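Local coordinates for glucose dehydrogenase (Serratia sp. FS14, PDB 7CDY), which belongs to the glucose/sorbosone dehydrogenase family, whose fold is a beta-propeller, and holds a bound calcium ion, at residues Leu141-Gln146 against Gly189-Gln194; Phe81-Glu86 against Phe109-Arg114; Gly25-Glu30 against Leu63-Ala68. One frame throughout, in Å; residues are numbered along the deposited sequence.

Contact 1: Leu141-Gln146 against Gly189-Gln194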
loop_
_atom_site.group_PDB
_atom_site.type_symbol
_atom_site.label_atom_id
_atom_site.label_comp_id
_atom_site.label_asym_id
_atom_site.label_seq_id
_atom_site.Cartn_x
_atom_site.Cartn_y
_atom_site.Cartn_z
ATOM N N LEU A 141 -4.112 -6.725 -2.265
ATOM C CA LEU A 141 -3.423 -7.685 -3.120
ATOM C C LEU A 141 -3.654 -7.388 -4.594
ATOM O O LEU A 141 -4.799 -7.222 -5.030
ATOM C CB LEU A 141 -3.901 -9.104 -2.820
ATOM C CG LEU A 141 -3.686 -9.583 -1.385
ATOM C CD1 LEU A 141 -4.386 -10.911 -1.154
ATOM C CD2 LEU A 141 -2.196 -9.718 -1.093
ATOM N N GLY A 142 -2.561 -7.344 -5.369
ATOM C CA GLY A 142 -2.678 -7.275 -6.809
ATOM C C GLY A 142 -3.070 -8.618 -7.403
ATOM O O GLY A 142 -3.129 -9.648 -6.733
ATOM N N GLU A 143 -3.359 -8.596 -8.703
ATOM C CA GLU A 143 -3.775 -9.847 -9.401
ATOM C C GLU A 143 -2.597 -10.548 -10.104
ATOM O O GLU A 143 -2.870 -11.374 -10.937
ATOM C CB GLU A 143 -4.991 -9.671 -10.333
ATOM C CG GLU A 143 -5.074 -8.384 -11.142
ATOM C CD GLU A 143 -3.958 -8.071 -12.132
ATOM O OE1 GLU A 143 -2.812 -8.133 -11.742
ATOM O OE2 GLU A 143 -4.274 -7.697 -13.250
ATOM N N ASN A 144 -1.348 -10.222 -9.727
ATOM C CA ASN A 144 -0.167 -10.951 -10.189
ATOM C C ASN A 144 0.033 -10.855 -11.701
ATOM O O ASN A 144 0.801 -11.653 -12.276
ATOM C CB ASN A 144 -0.195 -12.439 -9.779
ATOM C CG ASN A 144 -0.072 -12.698 -8.263
ATOM O OD1 ASN A 144 -0.196 -13.853 -7.853
ATOM N ND2 ASN A 144 0.154 -11.673 -7.445
ATOM N N ASN A 145 -0.653 -9.916 -12.359
ATOM C CA ASN A 145 -0.636 -9.732 -13.809
ATOM C C ASN A 145 -1.399 -10.818 -14.558
ATOM O O ASN A 145 -1.151 -11.039 -15.744
ATOM C CB ASN A 145 0.769 -9.506 -14.400
ATOM C CG ASN A 145 0.740 -8.682 -15.668
ATOM O OD1 ASN A 145 -0.211 -7.935 -15.924
ATOM N ND2 ASN A 145 1.776 -8.828 -16.480
ATOM N N GLN A 146 -2.329 -11.495 -13.894
ATOM C CA GLN A 146 -3.271 -12.410 -14.541
ATOM C C GLN A 146 -4.648 -11.755 -14.423
ATOM O O GLN A 146 -5.383 -11.981 -13.463
ATOM C CB GLN A 146 -3.217 -13.786 -13.891
ATOM C CG GLN A 146 -1.849 -14.449 -14.037
ATOM C CD GLN A 146 -1.517 -14.765 -15.487
ATOM O OE1 GLN A 146 -2.400 -15.100 -16.278
ATOM N NE2 GLN A 146 -0.243 -14.660 -15.843
ATOM N N GLY A 189 -12.081 -7.487 -7.619
ATOM C CA GLY A 189 -11.998 -6.671 -8.819
ATOM C C GLY A 189 -11.023 -5.519 -8.742
ATOM O O GLY A 189 -11.280 -4.455 -9.323
ATOM N N HIS A 190 -9.898 -5.710 -8.054
ATOM C CA HIS A 190 -8.826 -4.729 -7.969
ATOM C C HIS A 190 -7.669 -5.150 -8.870
ATOM O O HIS A 190 -7.464 -6.339 -9.131
ATOM C CB HIS A 190 -8.350 -4.612 -6.514
ATOM C CG HIS A 190 -9.432 -4.195 -5.566
ATOM N ND1 HIS A 190 -9.965 -2.924 -5.562
ATOM C CD2 HIS A 190 -10.109 -4.888 -4.615
ATOM C CE1 HIS A 190 -10.908 -2.842 -4.636
ATOM N NE2 HIS A 190 -11.016 -4.021 -4.051
ATOM N N ARG A 191 -6.924 -4.154 -9.370
ATOM C CA ARG A 191 -5.802 -4.436 -10.264
ATOM C C ARG A 191 -4.467 -4.542 -9.523
ATOM O O ARG A 191 -3.982 -5.652 -9.282
ATOM C CB ARG A 191 -5.733 -3.421 -11.407
ATOM C CG ARG A 191 -4.689 -3.764 -12.447
ATOM C CD ARG A 191 -4.721 -2.755 -13.592
ATOM N NE ARG A 191 -3.630 -2.983 -14.534
ATOM C CZ ARG A 191 -2.388 -2.564 -14.335
ATOM N NH1 ARG A 191 -2.099 -1.849 -13.258
ATOM N NH2 ARG A 191 -1.448 -2.837 -15.226
ATOM N N ASN A 192 -3.835 -3.415 -9.183
ATOM C CA ASN A 192 -2.604 -3.430 -8.396
ATOM C C ASN A 192 -2.632 -2.291 -7.395
ATOM O O ASN A 192 -2.213 -1.164 -7.698
ATOM C CB ASN A 192 -1.346 -3.345 -9.254
ATOM C CG ASN A 192 -0.117 -3.645 -8.443
ATOM O OD1 ASN A 192 -0.183 -4.431 -7.499
ATOM N ND2 ASN A 192 1.004 -3.024 -8.788
ATOM N N PRO A 193 -3.125 -2.552 -6.184
ATOM C CA PRO A 193 -3.301 -1.479 -5.188
ATOM C C PRO A 193 -1.999 -1.167 -4.471
ATOM O O PRO A 193 -1.425 -2.029 -3.797
ATOM C CB PRO A 193 -4.342 -2.057 -4.220
ATOM C CG PRO A 193 -4.217 -3.558 -4.372
ATOM C CD PRO A 193 -3.719 -3.836 -5.764
ATOM N N GLN A 194 -1.554 0.087 -4.582
ATOM C CA GLN A 194 -0.387 0.552 -3.847
ATOM C C GLN A 194 -0.731 1.712 -2.915
ATOM O O GLN A 194 0.162 2.450 -2.479
ATOM C CB GLN A 194 0.796 0.842 -4.777
ATOM C CG GLN A 194 1.355 -0.449 -5.412
ATOM C CD GLN A 194 2.604 -0.241 -6.249
ATOM O OE1 GLN A 194 2.856 0.849 -6.754
ATOM N NE2 GLN A 194 3.398 -1.299 -6.392
#

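Contact 2: Phe81-Glu86 against Phe109-Arg114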
loop_
_atom_site.group_PDB
_atom_site.type_symbol
_atom_site.label_atom_id
_atom_site.label_comp_id
_atom_site.label_asym_id
_atom_site.label_seq_id
_atom_site.Cartn_x
_atom_site.Cartn_y
_atom_site.Cartn_z
ATOM N N PHE A 81 5.493 -9.030 1.837
ATOM C CA PHE A 81 6.610 -9.302 0.936
ATOM C C PHE A 81 6.171 -10.243 -0.169
ATOM O O PHE A 81 5.188 -10.974 -0.042
ATOM C CB PHE A 81 7.844 -9.855 1.673
ATOM C CG PHE A 81 7.609 -11.170 2.419
ATOM C CD1 PHE A 81 6.927 -11.197 3.634
ATOM C CD2 PHE A 81 8.120 -12.370 1.919
ATOM C CE1 PHE A 81 6.744 -12.398 4.326
ATOM C CE2 PHE A 81 7.944 -13.577 2.608
ATOM C CZ PHE A 81 7.253 -13.583 3.805
ATOM N N ALA A 82 6.913 -10.209 -1.271
ATOM C CA ALA A 82 6.746 -11.223 -2.300
ATOM C C ALA A 82 7.503 -12.468 -1.863
ATOM O O ALA A 82 8.672 -12.384 -1.466
ATOM C CB ALA A 82 7.307 -10.708 -3.623
ATOM N N GLU A 83 6.835 -13.619 -1.928
ATOM C CA GLU A 83 7.376 -14.875 -1.441
ATOM C C GLU A 83 7.403 -15.896 -2.571
ATOM O O GLU A 83 6.370 -16.116 -3.222
ATOM C CB GLU A 83 6.505 -15.399 -0.299
ATOM C CG GLU A 83 6.984 -16.725 0.277
ATOM C CD GLU A 83 5.987 -17.331 1.245
ATOM O OE1 GLU A 83 4.857 -17.628 0.811
ATOM O OE2 GLU A 83 6.315 -17.498 2.437
ATOM N N PRO A 84 8.543 -16.535 -2.837
ATOM C CA PRO A 84 8.600 -17.547 -3.897
ATOM C C PRO A 84 7.756 -18.758 -3.550
ATOM O O PRO A 84 7.462 -19.043 -2.393
ATOM C CB PRO A 84 10.080 -17.948 -3.961
ATOM C CG PRO A 84 10.767 -17.216 -2.901
ATOM C CD PRO A 84 9.796 -16.430 -2.080
ATOM N N GLY A 85 7.386 -19.487 -4.582
ATOM C CA GLY A 85 6.644 -20.706 -4.363
ATOM C C GLY A 85 6.904 -21.756 -5.407
ATOM O O GLY A 85 7.934 -21.732 -6.087
ATOM N N GLU A 86 5.955 -22.676 -5.538
ATOM C CA GLU A 86 6.064 -23.769 -6.490
ATOM C C GLU A 86 6.034 -23.244 -7.918
ATOM O O GLU A 86 5.438 -22.204 -8.217
ATOM C CB GLU A 86 4.906 -24.746 -6.295
ATOM N N PHE A 109 9.848 -14.157 13.494
ATOM C CA PHE A 109 8.964 -13.793 12.392
ATOM C C PHE A 109 8.246 -15.031 11.860
ATOM O O PHE A 109 8.870 -16.066 11.608
ATOM C CB PHE A 109 9.738 -13.120 11.253
ATOM C CG PHE A 109 8.844 -12.640 10.143
ATOM C CD1 PHE A 109 8.190 -11.427 10.262
ATOM C CD2 PHE A 109 8.625 -13.410 9.008
ATOM C CE1 PHE A 109 7.352 -10.976 9.265
ATOM C CE2 PHE A 109 7.781 -12.960 7.996
ATOM C CZ PHE A 109 7.146 -11.744 8.135
ATOM N N LYS A 110 6.936 -14.908 11.639
ATOM C CA LYS A 110 6.149 -15.998 11.077
ATOM C C LYS A 110 5.085 -15.446 10.140
ATOM O O LYS A 110 4.478 -14.414 10.426
ATOM C CB LYS A 110 5.465 -16.832 12.169
ATOM C CG LYS A 110 4.431 -16.069 12.978
ATOM C CD LYS A 110 3.652 -16.979 13.920
ATOM C CE LYS A 110 2.282 -16.392 14.264
ATOM N NZ LYS A 110 1.536 -17.301 15.173
ATOM N N VAL A 111 4.860 -16.155 9.032
ATOM C CA VAL A 111 3.809 -15.791 8.089
ATOM C C VAL A 111 2.447 -16.157 8.664
ATOM O O VAL A 111 2.256 -17.242 9.236
ATOM C CB VAL A 111 4.064 -16.509 6.754
ATOM C CG1 VAL A 111 2.851 -16.417 5.822
ATOM C CG2 VAL A 111 5.306 -15.940 6.083
ATOM N N ILE A 112 1.485 -15.254 8.508
ATOM C CA ILE A 112 0.113 -15.469 8.957
ATOM C C ILE A 112 -0.883 -15.509 7.810
ATOM O O ILE A 112 -2.050 -15.870 8.035
ATOM C CB ILE A 112 -0.325 -14.422 10.004
ATOM C CG1 ILE A 112 -0.412 -13.025 9.371
ATOM C CG2 ILE A 112 0.617 -14.445 11.213
ATOM C CD1 ILE A 112 -1.069 -11.974 10.261
ATOM N N PHE A 113 -0.485 -15.114 6.603
ATOM C CA PHE A 113 -1.384 -15.081 5.458
ATOM C C PHE A 113 -0.553 -15.169 4.189
ATOM O O PHE A 113 0.479 -14.495 4.070
ATOM C CB PHE A 113 -2.221 -13.796 5.438
ATOM C CG PHE A 113 -2.945 -13.584 4.133
ATOM C CD1 PHE A 113 -4.139 -14.245 3.877
ATOM C CD2 PHE A 113 -2.401 -12.772 3.142
ATOM C CE1 PHE A 113 -4.792 -14.095 2.661
ATOM C CE2 PHE A 113 -3.051 -12.615 1.927
ATOM C CZ PHE A 113 -4.251 -13.268 1.696
ATOM N N ARG A 114 -1.039 -15.950 3.226
ATOM C CA ARG A 114 -0.396 -16.074 1.927
ATOM C C ARG A 114 -1.436 -15.925 0.839
ATOM O O ARG A 114 -2.488 -16.569 0.884
ATOM C CB ARG A 114 0.218 -17.460 1.749
ATOM C CG ARG A 114 1.399 -17.718 2.597
ATOM C CD ARG A 114 2.086 -18.988 2.148
ATOM N NE ARG A 114 3.422 -19.005 2.703
ATOM C CZ ARG A 114 3.710 -19.418 3.929
ATOM N NH1 ARG A 114 2.745 -19.878 4.724
ATOM N NH2 ARG A 114 4.955 -19.374 4.362
#

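Contact 3: Gly25-Glu30 against Leu63-Ala68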
loop_
_atom_site.group_PDB
_atom_site.type_symbol
_atom_site.label_atom_id
_atom_site.label_comp_id
_atom_site.label_asym_id
_atom_site.label_seq_id
_atom_site.Cartn_x
_atom_site.Cartn_y
_atom_site.Cartn_z
ATOM N N GLY A 25 12.028 6.686 16.276
ATOM C CA GLY A 25 12.464 6.676 14.901
ATOM C C GLY A 25 11.430 6.108 13.949
ATOM O O GLY A 25 10.234 6.016 14.246
ATOM N N LEU A 26 11.924 5.719 12.771
ATOM C CA LEU A 26 11.130 5.239 11.651
ATOM C C LEU A 26 11.728 3.928 11.160
ATOM O O LEU A 26 12.953 3.794 11.066
ATOM C CB LEU A 26 11.203 6.234 10.477
ATOM C CG LEU A 26 10.545 7.618 10.542
ATOM C CD1 LEU A 26 11.264 8.535 11.515
ATOM C CD2 LEU A 26 10.526 8.248 9.159
ATOM N N LEU A 27 10.873 2.965 10.825
ATOM C CA LEU A 27 11.330 1.787 10.111
ATOM C C LEU A 27 11.135 2.013 8.620
ATOM O O LEU A 27 10.152 2.630 8.205
ATOM C CB LEU A 27 10.543 0.552 10.556
ATOM C CG LEU A 27 10.767 0.072 11.998
ATOM C CD1 LEU A 27 9.750 -0.988 12.381
ATOM C CD2 LEU A 27 12.177 -0.454 12.189
ATOM N N ILE A 28 12.077 1.510 7.821
ATOM C CA ILE A 28 12.058 1.668 6.371
ATOM C C ILE A 28 12.391 0.327 5.750
ATOM O O ILE A 28 13.365 -0.312 6.151
ATOM C CB ILE A 28 13.104 2.700 5.900
ATOM C CG1 ILE A 28 12.884 4.047 6.578
ATOM C CG2 ILE A 28 13.074 2.850 4.378
ATOM C CD1 ILE A 28 13.883 5.119 6.162
ATOM N N THR A 29 11.619 -0.087 4.749
ATOM C CA THR A 29 11.997 -1.240 3.949
ATOM C C THR A 29 12.718 -0.797 2.685
ATOM O O THR A 29 12.361 0.209 2.062
ATOM C CB THR A 29 10.786 -2.095 3.563
ATOM O OG1 THR A 29 9.893 -1.315 2.754
ATOM C CG2 THR A 29 10.061 -2.596 4.810
ATOM N N GLU A 30 13.734 -1.567 2.314
ATOM C CA GLU A 30 14.341 -1.499 0.992
ATOM C C GLU A 30 13.852 -2.731 0.246
ATOM O O GLU A 30 14.000 -3.861 0.740
ATOM C CB GLU A 30 15.866 -1.516 1.095
ATOM C CG GLU A 30 16.471 -0.286 1.771
ATOM C CD GLU A 30 17.968 -0.428 1.941
ATOM O OE1 GLU A 30 18.722 0.118 1.101
ATOM O OE2 GLU A 30 18.402 -1.123 2.873
ATOM N N LEU A 63 8.150 -5.438 1.092
ATOM C CA LEU A 63 7.168 -4.408 0.778
ATOM C C LEU A 63 6.799 -3.604 2.025
ATOM O O LEU A 63 7.595 -2.764 2.454
ATOM C CB LEU A 63 5.968 -5.004 0.031
ATOM C CG LEU A 63 6.383 -5.793 -1.226
ATOM C CD1 LEU A 63 5.204 -6.554 -1.818
ATOM C CD2 LEU A 63 7.049 -4.915 -2.294
ATOM N N GLU A 64 5.621 -3.812 2.616
ATOM C CA GLU A 64 5.162 -2.946 3.699
ATOM C C GLU A 64 5.789 -3.322 5.035
ATOM O O GLU A 64 5.964 -4.503 5.343
ATOM C CB GLU A 64 3.634 -3.032 3.843
ATOM C CG GLU A 64 2.999 -1.910 4.673
ATOM C CD GLU A 64 2.660 -0.701 3.832
ATOM O OE1 GLU A 64 3.577 -0.106 3.216
ATOM O OE2 GLU A 64 1.464 -0.343 3.754
ATOM N N VAL A 65 6.060 -2.307 5.855
ATOM C CA VAL A 65 6.325 -2.477 7.280
ATOM C C VAL A 65 5.235 -1.740 8.047
ATOM O O VAL A 65 4.929 -0.580 7.751
ATOM C CB VAL A 65 7.739 -2.002 7.674
ATOM C CG1 VAL A 65 7.999 -0.532 7.301
ATOM C CG2 VAL A 65 7.979 -2.230 9.165
ATOM N N LEU A 66 4.625 -2.423 9.016
ATOM C CA LEU A 66 3.532 -1.844 9.794
ATOM C C LEU A 66 3.597 -2.322 11.240
ATOM O O LEU A 66 3.208 -3.462 11.548
ATOM C CB LEU A 66 2.175 -2.161 9.169
ATOM C CG LEU A 66 0.940 -1.590 9.879
ATOM C CD1 LEU A 66 1.094 -0.106 10.131
ATOM C CD2 LEU A 66 -0.338 -1.854 9.080
ATOM N N PRO A 67 4.069 -1.479 12.150
ATOM C CA PRO A 67 3.958 -1.791 13.576
ATOM C C PRO A 67 2.507 -2.010 13.961
ATOM O O PRO A 67 1.586 -1.404 13.412
ATOM C CB PRO A 67 4.517 -0.537 14.252
ATOM C CG PRO A 67 5.420 0.076 13.208
ATOM C CD PRO A 67 4.750 -0.205 11.910
ATOM N N ALA A 68 2.303 -2.923 14.899
ATOM C CA ALA A 68 0.964 -3.133 15.425
ATOM C C ALA A 68 0.469 -1.854 16.103
ATOM O O ALA A 68 1.275 -1.036 16.575
ATOM C CB ALA A 68 0.981 -4.273 16.446
#

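Contact 1: Leu141-Gln146 against Gly189-Gln194
The carbonyl of Arg-191 points straight into the backbone of Gly-142 and Glu-143, and the packing is closest there. The loop after strand 137-140 here meets the start of strand 192-198, connecting two different sheets of the propeller. Arg-191 O accepts a hydrogen bond from Glu-143 N at 3.1 Å, nearly in line with the carbonyl (C=O...N angle 169°), and Gly-142 CA adds a CA-H...O contact to the same oxygen at 3.2 Å. Pro-193 closes one end, its CD lying 3.6 Å from Leu-141 O. At the other, a chi1 of 39° puts CG of Glu-143 3.7 Å from His-190 O, and the bend at chi2 (61°) then sets where the carboxylate lies. The far side is looser: the type I' turn Glu-143 to Gln-146 carries Asn-145 and Gln-146 to the solvent side, where neither touches Gly-189-Gln-194. Yet the Glu-143 carboxylate pins the turn: Asn-145 N reaches OE1 of Glu-143 at 2.9 Å from above the carboxylate plane. OE1 also bonds to His-124 ND1, and OE2 to Trp-229 NE1. The imidazole of His-190, about 6 Å from the calcium ion, bonds to Ser-187 and Glu-209. Glu-143 OE2 stays 4.9 Å from Arg-191 NE, too far for a salt bridge, and the guanidinium has its strongest polar partner in His-210. The one hydrogen bond across is backbone to backbone, with van der Waals packing beside it; neighbours other than Arg-191 fix the carboxylate.

Contact 2: Phe81-Glu86 against Phe109-Arg114
The rings of Phe-81 and Phe-109 and the guanidinium of Arg-114 organise this contact within one antiparallel blade of the beta-propeller. Phe-81 CE1 approaches the edge of the Phe-109 ring, 3.9 Å from its CE2, and the two side chains pass alongside, running opposite ways. At the edge of the Phe-81 ring sits the CG2 methyl of Val-111, 3.8 Å from Phe-81 CZ. The other methyl of Val-111, CG1, lies over the centre of one face of the Arg-114 guanidinium, while the carboxylate of Glu-83 meets that group at its edge. Strands 76-84 and 109-114 do not pair directly: both flank strand 90-99, and the axes of 81-84 and 109-114 are 10.0 Å apart and at 81°. Side chains therefore bridge over the strand between them. A classic bulge, in which Ile-112 and Phe-113 both face Val-94, interrupts the second strand just before Arg-114. Glu-83, with CG anti to the backbone N (chi1 180°) and the chain extended beyond it, reaches across to the arginine, with Lys-118 as a second partner of OE1. The salt bridge is side-on and nearly coplanar: Arg-114 NE donates to the syn lone pair of Glu-83 OE1 at 2.7 Å, and Arg-114 NH2 to Glu-83 OE2 at 3.0 Å.

Contact 3: Gly25-Glu30 against Leu63-Ala68
With chi1 at 62°, Thr-29 sets its hydroxyl between its own backbone N and carbonyl carbon, which aims OG1 at the carbonyl of Leu-63 and leaves the CG2 methyl to meet Val-65. Val-65, with chi1 at 57°, spreads its two methyls so that CG1 serves Thr-29 and CG2 serves Leu-27. Thr-29 OG1 donates to Leu-63 O at 2.7 Å. This is the hydrogen bond that ties the two segments together; the side-chain packing beside it is mostly of methyls. The methyl CG2 of Thr-29 lies 3.7 Å from Val-65 CB. Leu-27 meets Val-65 at about a right angle, its CD1 3.9 Å from Val-65 CG2, and its CB touches the same methyl. The CB of Leu-63 points away, and the residue contributes its carbonyl. Leu-63 lies in a classic beta bulge, in which it and Glu-64 both face Ser-80, and its carbonyl is taken by Thr-29 of another sheet. Although the strand segments 26-30 and 63-67 run nearly antiparallel (162°, axes 6.9 Å apart), they belong to different sheets of the propeller, an arrangement consistent with packing between neighbouring blades. Ser-16 of strand 3-19 bonds to both segments: its N makes a weak hydrogen bond with Thr-29 OG1, and its OG bonds to Val-65 N and to Glu-64 OE1. Strand 26-30 lies between strands 3-19 and 34-39, and Leu-35 of the latter touches both Thr-29 and Val-65, while strand 62-67 pairs with strand 76-84, from which Val-77 and Leu-79 back Val-65.

Overall arrangement
Contacts 1 and 3 are buried and lie on opposite sides of the chain's centre, about 22 Å apart between centres, whereas contact 2 is a surface contact. Contacts 2 and 3 reach the same sheet through neighbouring strands 76-84 and 62-67, and touch where Leu-63 packs on Phe-81 and Ala-82; contact 2 stays within that sheet, while contact 3 joins it to another. Leu-141 CD1 meets Phe-113 CZ at 3.7 Å, linking contact 1 to contact 2. The chemistry follows position: a charged pair beside aromatic rings at the surface, methyls and one hydroxyl in the buried interface between two sheets, and backbone polarity in the loop region near the calcium ion.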